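Local structure of activator of Hsp90 ATPase homologue 1/2-like C-terminal domain-containing protein (Staphylococcus saprophyticus subsp. saprophyticus, 3Q6A) at residues E18-P23 and I79-S84. The protein is of unknown function but belongs to the AHA1 family, whose Bet v 1-like helix-grip fold suggests it may bind a hydrophobic ligand or a partner protein. Numbering follows the deposited sequence.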
# COMPACT_ATOMS: atom_id res chain seq x y z
N GLU D 18 12.92 1.23 -15.49
CA GLU D 18 12.67 0.18 -16.46
C GLU D 18 11.43 -0.65 -16.12
O GLU D 18 10.76 -1.15 -17.02
CB GLU D 18 13.87 -0.76 -16.57
CG GLU D 18 15.07 -0.18 -17.32
CD GLU D 18 14.76 0.16 -18.79
OE1 GLU D 18 14.28 -0.73 -19.53
OE2 GLU D 18 15.00 1.31 -19.19
N ALA D 19 11.15 -0.81 -14.83
CA ALA D 19 10.00 -1.58 -14.39
C ALA D 19 8.70 -1.03 -14.97
O ALA D 19 7.77 -1.80 -15.25
CB ALA D 19 9.93 -1.61 -12.85
N PHE D 20 8.63 0.29 -15.14
CA PHE D 20 7.42 0.92 -15.69
C PHE D 20 7.37 0.89 -17.22
O PHE D 20 6.41 0.40 -17.81
CB PHE D 20 7.30 2.39 -15.25
CG PHE D 20 6.92 2.60 -13.79
CD1 PHE D 20 7.90 2.62 -12.79
CD2 PHE D 20 5.59 2.83 -13.44
CE1 PHE D 20 7.55 2.86 -11.45
CE2 PHE D 20 5.23 3.08 -12.10
CZ PHE D 20 6.21 3.10 -11.10
N VAL D 21 8.42 1.41 -17.87
CA VAL D 21 8.45 1.50 -19.33
C VAL D 21 8.61 0.20 -20.12
O VAL D 21 8.21 0.15 -21.29
CB VAL D 21 9.55 2.49 -19.82
CG1 VAL D 21 9.38 3.85 -19.13
CG2 VAL D 21 10.94 1.92 -19.56
N ASP D 22 9.18 -0.83 -19.52
CA ASP D 22 9.38 -2.09 -20.22
C ASP D 22 8.11 -2.94 -20.25
O ASP D 22 7.68 -3.46 -19.22
CB ASP D 22 10.50 -2.89 -19.57
CG ASP D 22 10.92 -4.09 -20.39
OD1 ASP D 22 10.03 -4.80 -20.93
OD2 ASP D 22 12.13 -4.34 -20.49
N PRO D 23 7.51 -3.10 -21.44
CA PRO D 23 6.28 -3.88 -21.59
C PRO D 23 6.30 -5.24 -20.89
O PRO D 23 5.25 -5.75 -20.48
CB PRO D 23 6.16 -4.04 -23.11
CG PRO D 23 6.75 -2.75 -23.60
CD PRO D 23 7.99 -2.64 -22.75
N ILE D 79 5.58 10.50 -12.58
CA ILE D 79 6.21 9.46 -11.79
C ILE D 79 7.69 9.82 -11.84
O ILE D 79 8.29 9.77 -12.91
CB ILE D 79 5.97 8.09 -12.39
CG1 ILE D 79 4.45 7.83 -12.49
CG2 ILE D 79 6.62 7.03 -11.51
CD1 ILE D 79 4.08 6.51 -13.12
N GLN D 80 8.24 10.22 -10.70
CA GLN D 80 9.64 10.64 -10.64
C GLN D 80 10.49 9.62 -9.92
O GLN D 80 9.99 8.89 -9.06
CB GLN D 80 9.75 11.97 -9.90
CG GLN D 80 8.86 13.06 -10.45
CD GLN D 80 8.99 14.35 -9.68
OE1 GLN D 80 10.04 14.99 -9.70
NE2 GLN D 80 7.93 14.74 -8.98
N PHE D 81 11.77 9.56 -10.27
CA PHE D 81 12.71 8.63 -9.66
C PHE D 81 13.95 9.39 -9.19
O PHE D 81 14.65 9.99 -10.00
CB PHE D 81 13.10 7.54 -10.66
CG PHE D 81 11.94 6.92 -11.38
CD1 PHE D 81 11.24 7.63 -12.35
CD2 PHE D 81 11.53 5.62 -11.09
CE1 PHE D 81 10.14 7.06 -13.02
CE2 PHE D 81 10.44 5.04 -11.74
CZ PHE D 81 9.74 5.76 -12.71
N GLU D 82 14.20 9.36 -7.88
CA GLU D 82 15.36 10.03 -7.27
C GLU D 82 16.25 9.01 -6.59
O GLU D 82 15.78 7.97 -6.09
CB GLU D 82 14.94 11.05 -6.21
CG GLU D 82 14.11 12.22 -6.68
CD GLU D 82 13.77 13.13 -5.52
OE1 GLU D 82 13.21 12.63 -4.52
OE2 GLU D 82 14.05 14.35 -5.60
N GLU D 83 17.54 9.28 -6.55
CA GLU D 83 18.44 8.35 -5.90
C GLU D 83 18.37 8.53 -4.40
O GLU D 83 18.17 9.65 -3.90
CB GLU D 83 19.89 8.57 -6.37
CG GLU D 83 20.17 8.05 -7.76
CD GLU D 83 21.66 7.96 -8.04
OE1 GLU D 83 22.30 9.02 -8.15
OE2 GLU D 83 22.18 6.82 -8.13
N SER D 84 18.53 7.42 -3.67
CA SER D 84 18.58 7.44 -2.21
C SER D 84 19.68 6.44 -1.82
O SER D 84 20.11 5.61 -2.63
CB SER D 84 17.23 7.02 -1.57
OG SER D 84 16.90 5.69 -1.88
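In the helix-grip fold of the Bet v 1-like clan, a curved antiparallel sheet grips a long C-terminal helix, here 102-125, and the short helix 13-21 packs against the sheet as well; its last turn places Phe-20 against Ile-79 and Phe-81 of strand 75-84. Ile-79 and Phe-81, two residues apart on the strand, both direct CB toward the helix. No hydrogen bond joins the two segments; the contact is apolar and buries 146 Å² in all. Ile-79 meets Phe-20 from the opposite direction. Ile-79 CG2 lies 4.3 Å from the centroid of the Phe-20 ring and 22° off the ring normal, a CH-pi contact over one face, shifted toward the rim. Ile-79 CG1 stands anti to the carbonyl carbon (chi1 -58°), and the extended chain beyond it brings Ile-79 CD1 to 3.8 Å from Phe-20 CE2. Phe-81 approaches differently: the ring planes stand at 81° with centroids 5.5 Å apart, an oblique pair. Helix 102-125 supplies Met-115 and Leu-119 to Phe-20, and Phe-29 packs edge-to-face with it, which places the contact in the core between sheet and helices. At the junction of the rings, Phe-20 CD1 lies in the plane of the Phe-81 ring, at its edge, 3.6 Å from Phe-81 CZ, while Phe-20 CE1 comes equally near, 3.6 Å, to Phe-81 CE2.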